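Local coordinates for DivIVA (PDB 7O39), which probably acts as a cell-division scaffold of the divisome, its N-terminal domain pairing through a coiled coil, at residues A[4-14]-A[30-41]. Sequence-based numbering, arbitrary orientation.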
ATOM      1  N   PHE A   4       6.878   5.141  -2.331  1.00 28.71           N
ATOM      2  CA  PHE A   4       5.491   5.606  -2.297  1.00 22.63           C
ATOM      3  C   PHE A   4       5.288   6.406  -1.011  1.00 18.92           C
ATOM      4  O   PHE A   4       4.852   5.866   0.010  1.00 20.10           O
ATOM      5  CB  PHE A   4       4.543   4.423  -2.329  1.00 28.17           C
ATOM      6  CG  PHE A   4       4.653   3.584  -3.562  1.00 30.41           C
ATOM      7  CD1 PHE A   4       5.576   2.554  -3.637  1.00 29.52           C
ATOM      8  CD2 PHE A   4       3.820   3.812  -4.641  1.00 33.06           C
ATOM      9  CE1 PHE A   4       5.672   1.773  -4.781  1.00 29.88           C
ATOM     10  CE2 PHE A   4       3.910   3.034  -5.784  1.00 33.40           C
ATOM     11  CZ  PHE A   4       4.839   2.017  -5.852  1.00 31.57           C
ATOM     12  N   THR A   5       5.590   7.698  -1.053  1.00 17.42           N
ATOM     13  CA  THR A   5       5.375   8.529   0.117  1.00 17.12           C
ATOM     14  C   THR A   5       3.878   8.717   0.346  1.00 14.28           C
ATOM     15  O   THR A   5       3.070   8.553  -0.578  1.00 14.37           O
ATOM     16  CB  THR A   5       5.997   9.910  -0.071  1.00 18.82           C
ATOM     17  OG1 THR A   5       5.296  10.592  -1.119  1.00 18.21           O
ATOM     18  CG2 THR A   5       7.493   9.816  -0.379  1.00 22.66           C
ATOM     19  N   PRO A   6       3.479   9.074   1.566  1.00 13.71           N
ATOM     20  CA  PRO A   6       2.051   9.332   1.798  1.00 13.33           C
ATOM     21  C   PRO A   6       1.468  10.348   0.843  1.00 13.86           C
ATOM     22  O   PRO A   6       0.354  10.158   0.342  1.00 14.27           O
ATOM     23  CB  PRO A   6       2.013   9.810   3.255  1.00 15.82           C
ATOM     24  CG  PRO A   6       3.153   9.094   3.876  1.00 16.54           C
ATOM     25  CD  PRO A   6       4.241   9.073   2.830  1.00 15.53           C
ATOM     26  N   ASN A   7       2.191  11.431   0.570  1.00 13.60           N
ATOM     27  CA  ASN A   7       1.617  12.453  -0.290  1.00 14.72           C
ATOM     28  C   ASN A   7       1.582  12.009  -1.749  1.00 16.05           C
ATOM     29  O   ASN A   7       0.648  12.366  -2.472  1.00 18.18           O
ATOM     30  CB  ASN A   7       2.314  13.793  -0.069  1.00 18.65           C
ATOM     31  CG  ASN A   7       1.841  14.478   1.212  1.00 24.01           C
ATOM     32  OD1 ASN A   7       0.699  14.285   1.645  1.00 30.00           O
ATOM     33  ND2 ASN A   7       2.711  15.270   1.822  1.00 28.61           N
ATOM     34  N   GLU A   8       2.535  11.186  -2.192  1.00 14.59           N
ATOM     35  CA  GLU A   8       2.433  10.635  -3.539  1.00 15.49           C
ATOM     36  C   GLU A   8       1.171   9.788  -3.683  1.00 15.38           C
ATOM     37  O   GLU A   8       0.471   9.861  -4.701  1.00 18.08           O
ATOM     38  CB  GLU A   8       3.675   9.800  -3.869  1.00 18.58           C
ATOM     39  CG  GLU A   8       4.911  10.622  -4.263  1.00 26.62           C
ATOM     40  CD  GLU A   8       6.198   9.805  -4.255  1.00 34.19           C
ATOM     41  OE1 GLU A   8       6.156   8.622  -3.853  1.00 36.23           O
ATOM     42  OE2 GLU A   8       7.255  10.347  -4.652  1.00 39.51           O
ATOM     43  N   ILE A   9       0.877   8.968  -2.677  1.00 13.59           N
ATOM     44  CA  ILE A   9      -0.293   8.101  -2.739  1.00 14.21           C
ATOM     45  C   ILE A   9      -1.563   8.930  -2.738  1.00 16.17           C
ATOM     46  O   ILE A   9      -2.466   8.716  -3.553  1.00 18.35           O
ATOM     47  CB  ILE A   9      -0.272   7.100  -1.572  1.00 13.40           C
ATOM     48  CG1 ILE A   9       0.882   6.118  -1.760  1.00 13.83           C
ATOM     49  CG2 ILE A   9      -1.625   6.386  -1.444  1.00 15.33           C
ATOM     50  CD1 ILE A   9       1.128   5.220  -0.574  1.00 13.82           C
ATOM     51  N   LYS A  10      -1.655   9.885  -1.818  1.00 16.44           N
ATOM     52  CA  LYS A  10      -2.891  10.638  -1.671  1.00 19.08           C
ATOM     53  C   LYS A  10      -3.110  11.604  -2.829  1.00 17.80           C
ATOM     54  O   LYS A  10      -4.259  11.930  -3.144  1.00 20.51           O
ATOM     55  CB  LYS A  10      -2.880  11.354  -0.323  1.00 23.30           C
ATOM     56  CG  LYS A  10      -2.850  10.377   0.848  1.00 29.35           C
ATOM     57  CD  LYS A  10      -2.845  11.078   2.197  1.00 35.41           C
ATOM     58  CE  LYS A  10      -2.275  10.174   3.283  1.00 40.74           C
ATOM     59  NZ  LYS A  10      -1.724  10.952   4.425  1.00 44.25           N
ATOM     60  N   ASN A  11      -2.042  12.047  -3.487  1.00 16.59           N
ATOM     61  CA  ASN A  11      -2.135  13.009  -4.578  1.00 17.63           C
ATOM     62  C   ASN A  11      -2.236  12.355  -5.950  1.00 16.75           C
ATOM     63  O   ASN A  11      -2.386  13.069  -6.947  1.00 20.60           O
ATOM     64  CB  ASN A  11      -0.923  13.942  -4.563  1.00 18.47           C
ATOM     65  CG  ASN A  11      -0.871  14.794  -3.322  1.00 20.04           C
ATOM     66  OD1 ASN A  11      -1.849  14.869  -2.572  1.00 22.75           O
ATOM     67  ND2 ASN A  11       0.268  15.444  -3.091  1.00 19.45           N
ATOM     68  N   LYS A  12      -2.142  11.034  -6.025  1.00 15.47           N
ATOM     69  CA  LYS A  12      -2.272  10.341  -7.298  1.00 16.02           C
ATOM     70  C   LYS A  12      -3.616  10.689  -7.920  1.00 15.92           C
ATOM     71  O   LYS A  12      -4.651  10.645  -7.252  1.00 18.27           O
ATOM     72  CB  LYS A  12      -2.177   8.838  -7.047  1.00 18.62           C
ATOM     73  CG  LYS A  12      -2.459   7.943  -8.225  1.00 23.77           C
ATOM     74  CD  LYS A  12      -1.292   7.875  -9.156  1.00 28.20           C
ATOM     75  CE  LYS A  12      -1.584   6.985 -10.343  1.00 29.78           C
ATOM     76  NZ  LYS A  12      -0.463   7.086 -11.306  1.00 33.55           N
ATOM     77  N   GLU A  13      -3.599  11.048  -9.197  1.00 16.20           N
ATOM     78  CA  GLU A  13      -4.805  11.407  -9.926  1.00 18.53           C
ATOM     79  C   GLU A  13      -5.252  10.251 -10.811  1.00 16.02           C
ATOM     80  O   GLU A  13      -4.434   9.499 -11.347  1.00 17.82           O
ATOM     81  CB  GLU A  13      -4.545  12.637 -10.797  1.00 27.07           C
ATOM     82  CG  GLU A  13      -4.112  13.867 -10.016  1.00 35.89           C
ATOM     83  CD  GLU A  13      -4.520  15.167 -10.689  1.00 47.20           C
ATOM     84  OE1 GLU A  13      -4.868  15.136 -11.888  1.00 48.77           O
ATOM     85  OE2 GLU A  13      -4.487  16.220 -10.019  1.00 54.50           O
ATOM     86  N   PHE A  14      -6.567  10.120 -10.955  1.00 14.15           N
ATOM     87  CA  PHE A  14      -7.168   9.122 -11.818  1.00 13.51           C
ATOM     88  C   PHE A  14      -8.150   9.802 -12.757  1.00 13.37           C
ATOM     89  O   PHE A  14      -8.835  10.764 -12.388  1.00 15.28           O
ATOM     90  CB  PHE A  14      -7.909   8.068 -10.998  1.00 13.87           C
ATOM     91  CG  PHE A  14      -7.021   7.333 -10.031  1.00 12.52           C
ATOM     92  CD1 PHE A  14      -6.199   6.319 -10.469  1.00 13.36           C
ATOM     93  CD2 PHE A  14      -7.004   7.671  -8.692  1.00 13.34           C
ATOM     94  CE1 PHE A  14      -5.381   5.649  -9.593  1.00 14.87           C
ATOM     95  CE2 PHE A  14      -6.192   7.004  -7.815  1.00 15.09           C
ATOM     96  CZ  PHE A  14      -5.379   5.994  -8.269  1.00 14.81           C
ATOM     97  N   LEU A  30      -6.849   4.083  -0.091  1.00 10.53           N
ATOM     98  CA  LEU A  30      -5.464   4.469  -0.330  1.00 10.71           C
ATOM     99  C   LEU A  30      -4.827   5.037   0.932  1.00 11.32           C
ATOM    100  O   LEU A  30      -3.649   4.776   1.207  1.00 11.78           O
ATOM    101  CB  LEU A  30      -5.401   5.479  -1.474  1.00 12.04           C
ATOM    102  CG  LEU A  30      -5.755   4.932  -2.857  1.00 12.10           C
ATOM    103  CD1 LEU A  30      -5.728   6.078  -3.845  1.00 13.84           C
ATOM    104  CD2 LEU A  30      -4.814   3.816  -3.294  1.00 14.13           C
ATOM    105  N   GLU A  31      -5.590   5.795   1.722  1.00 11.98           N
ATOM    106  CA  GLU A  31      -5.064   6.299   2.989  1.00 13.12           C
ATOM    107  C   GLU A  31      -4.702   5.152   3.931  1.00 12.48           C
ATOM    108  O   GLU A  31      -3.656   5.186   4.593  1.00 13.87           O
ATOM    109  CB  GLU A  31      -6.078   7.248   3.635  1.00 18.30           C
ATOM    110  CG  GLU A  31      -5.635   7.885   4.948  1.00 26.73           C
ATOM    111  CD  GLU A  31      -6.665   8.856   5.506  1.00 35.01           C
ATOM    112  OE1 GLU A  31      -7.870   8.682   5.229  1.00 39.15           O
ATOM    113  OE2 GLU A  31      -6.266   9.791   6.232  1.00 40.06           O
ATOM    114  N   GLN A  32      -5.543   4.115   3.983  1.00 12.16           N
ATOM    115  CA  GLN A  32      -5.240   2.949   4.810  1.00 12.43           C
ATOM    116  C   GLN A  32      -3.984   2.237   4.327  1.00 11.15           C
ATOM    117  O   GLN A  32      -3.157   1.797   5.143  1.00 11.90           O
ATOM    118  CB  GLN A  32      -6.426   1.992   4.824  1.00 14.44           C
ATOM    119  CG  GLN A  32      -7.656   2.527   5.551  1.00 18.47           C
ATOM    120  CD  GLN A  32      -8.773   1.509   5.599  1.00 23.76           C
ATOM    121  OE1 GLN A  32      -9.293   1.089   4.563  1.00 25.46           O
ATOM    122  NE2 GLN A  32      -9.142   1.098   6.805  1.00 31.41           N
ATOM    123  N   LEU A  33      -3.823   2.093   3.010  1.00 10.65           N
ATOM    124  CA  LEU A  33      -2.631   1.431   2.495  1.00 10.89           C
ATOM    125  C   LEU A  33      -1.379   2.250   2.782  1.00  9.44           C
ATOM    126  O   LEU A  33      -0.326   1.684   3.116  1.00 11.28           O
ATOM    127  CB  LEU A  33      -2.763   1.153   0.999  1.00 11.22           C
ATOM    128  CG  LEU A  33      -3.865   0.154   0.632  1.00 11.82           C
ATOM    129  CD1 LEU A  33      -3.888  -0.083  -0.870  1.00 15.17           C
ATOM    130  CD2 LEU A  33      -3.727  -1.168   1.379  1.00 14.33           C
ATOM    131  N   SER A  34      -1.468   3.576   2.677  1.00 10.26           N
ATOM    132  CA  SER A  34      -0.324   4.418   3.018  1.00  9.98           C
ATOM    133  C   SER A  34       0.078   4.234   4.477  1.00 10.73           C
ATOM    134  O   SER A  34       1.268   4.125   4.797  1.00 11.76           O
ATOM    135  CB  SER A  34      -0.634   5.880   2.729  1.00 11.20           C
ATOM    136  OG  SER A  34       0.480   6.671   3.094  1.00 12.78           O
ATOM    137  N   THR A  35      -0.900   4.204   5.376  1.00 10.30           N
ATOM    138  CA  THR A  35      -0.602   3.973   6.783  1.00 11.66           C
ATOM    139  C   THR A  35       0.116   2.641   6.977  1.00 11.68           C
ATOM    140  O   THR A  35       1.089   2.559   7.733  1.00 12.42           O
ATOM    141  CB  THR A  35      -1.899   4.047   7.591  1.00 14.27           C
ATOM    142  OG1 THR A  35      -2.403   5.381   7.520  1.00 16.58           O
ATOM    143  CG2 THR A  35      -1.678   3.685   9.056  1.00 15.55           C
ATOM    144  N   GLU A  36      -0.345   1.583   6.302  1.00 11.26           N
ATOM    145  CA  GLU A  36       0.302   0.283   6.428  1.00 11.77           C
ATOM    146  C   GLU A  36       1.747   0.347   5.950  1.00 10.65           C
ATOM    147  O   GLU A  36       2.654  -0.178   6.610  1.00 11.87           O
ATOM    148  CB  GLU A  36      -0.475  -0.761   5.621  1.00 20.00           C
ATOM    149  CG  GLU A  36       0.012  -2.191   5.805  1.00 21.64           C
ATOM    150  N   ILE A  37       1.979   1.009   4.810  1.00  9.99           N
ATOM    151  CA  ILE A  37       3.328   1.162   4.269  1.00 10.19           C
ATOM    152  C   ILE A  37       4.211   1.924   5.250  1.00  9.78           C
ATOM    153  O   ILE A  37       5.346   1.521   5.533  1.00 10.51           O
ATOM    154  CB  ILE A  37       3.272   1.838   2.885  1.00 11.04           C
ATOM    155  CG1 ILE A  37       2.699   0.847   1.860  1.00 11.87           C
ATOM    156  CG2 ILE A  37       4.645   2.356   2.465  1.00 11.86           C
ATOM    157  CD1 ILE A  37       2.296   1.464   0.531  1.00 13.35           C
ATOM    158  N   GLU A  38       3.714   3.043   5.780  1.00  9.89           N
ATOM    159  CA  GLU A  38       4.527   3.819   6.715  1.00 10.38           C
ATOM    160  C   GLU A  38       4.864   3.009   7.960  1.00 10.00           C
ATOM    161  O   GLU A  38       5.980   3.095   8.484  1.00 11.25           O
ATOM    162  CB  GLU A  38       3.807   5.116   7.080  1.00 11.99           C
ATOM    163  CG  GLU A  38       3.675   6.102   5.919  1.00 13.59           C
ATOM    164  CD  GLU A  38       4.990   6.306   5.175  1.00 16.59           C
ATOM    165  OE1 GLU A  38       5.900   6.926   5.763  1.00 20.57           O
ATOM    166  OE2 GLU A  38       5.113   5.862   4.007  1.00 18.93           O
ATOM    167  N   ARG A  39       3.907   2.229   8.451  1.00  9.78           N
ATOM    168  CA  ARG A  39       4.165   1.416   9.636  1.00  9.21           C
ATOM    169  C   ARG A  39       5.226   0.358   9.363  1.00  9.36           C
ATOM    170  O   ARG A  39       6.095   0.106  10.207  1.00 10.11           O
ATOM    171  CB  ARG A  39       2.856   0.806  10.123  1.00  9.95           C
ATOM    172  CG  ARG A  39       1.964   1.843  10.802  1.00  9.77           C
ATOM    173  CD  ARG A  39       0.581   1.308  11.062  1.00 11.14           C
ATOM    174  NE  ARG A  39      -0.210   2.244  11.860  1.00 10.60           N
ATOM    175  CZ  ARG A  39      -1.444   2.016  12.285  1.00 10.67           C
ATOM    176  NH1 ARG A  39      -2.071   0.890  11.973  1.00 12.41           N
ATOM    177  NH2 ARG A  39      -2.057   2.928  13.026  1.00 11.82           N
ATOM    178  N   LEU A  40       5.183  -0.260   8.180  1.00  9.36           N
ATOM    179  CA  LEU A  40       6.197  -1.253   7.827  1.00 10.14           C
ATOM    180  C   LEU A  40       7.574  -0.616   7.698  1.00  9.51           C
ATOM    181  O   LEU A  40       8.576  -1.200   8.123  1.00 11.49           O
ATOM    182  CB  LEU A  40       5.804  -1.988   6.548  1.00 11.07           C
ATOM    183  CG  LEU A  40       4.623  -2.939   6.734  1.00 12.58           C
ATOM    184  CD1 LEU A  40       4.047  -3.339   5.388  1.00 13.24           C
ATOM    185  CD2 LEU A  40       5.024  -4.171   7.533  1.00 16.71           C
ATOM    186  N   LYS A  41       7.645   0.595   7.133  1.00 10.66           N
ATOM    187  CA  LYS A  41       8.932   1.286   7.043  1.00 10.92           C
ATOM    188  C   LYS A  41       9.477   1.591   8.433  1.00 10.87           C
ATOM    189  O   LYS A  41      10.681   1.459   8.685  1.00 12.77           O
ATOM    190  CB  LYS A  41       8.771   2.576   6.238  1.00 13.42           C
ATOM    191  CG  LYS A  41       8.526   2.378   4.741  1.00 16.91           C
ATOM    192  CD  LYS A  41       8.161   3.722   4.087  1.00 25.11           C
ATOM    193  CE  LYS A  41       7.912   3.615   2.594  1.00 30.78           C
ATOM    194  NZ  LYS A  41       7.350   4.893   2.039  1.00 33.79           N
TER
HETATM  195  O   HOH W   1       2.924   5.685   2.342  0.81 12.67           O
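The short N-terminal helix 6-11 of the DivIVA domain packs nearly antiparallel on long helix 23-53, the axes of 6-11 and 30-41 approaching to 9.4 Å at 164°. The backbones come closest at Pro6 and Ser34 (CA to CA 5.6 Å), and Ser34 OG lies 3.4 Å from Pro6 CA. The Pro6 ring rests against the Glu38 carboxylate, CG 3.6 Å from Glu38 CD; a chi2 bend (-48°) folds that carboxylate back toward the proline. Ile9 points at 30-41 and touches it with two branches, CG2 against Leu30 CB (3.9 Å), CD1 against Ser34 CB and Ile37 CD1. Leu30 CD1 touches the Phe14 ring edge at CE2, near the ring plane. One water bridges Phe4 O, Ser34 OG (2.7 Å) and Glu38 OE2. Lys41, extended beyond CG, forms a salt bridge from NZ to Glu38 OE2 on its syn side (3.1 Å) and a weak hydrogen bond to Phe4 O. Thr5 and Glu8 close the helix start as a capping box, Glu8 N bonding Thr5 OG1 and Thr5 N bonding Glu8 OE1 (each 3.0 Å). Leu30 and Ile37 pack on their counterparts in the second subunit, consistent with a parallel coiled-coil dimer flanked by short N-terminal helices.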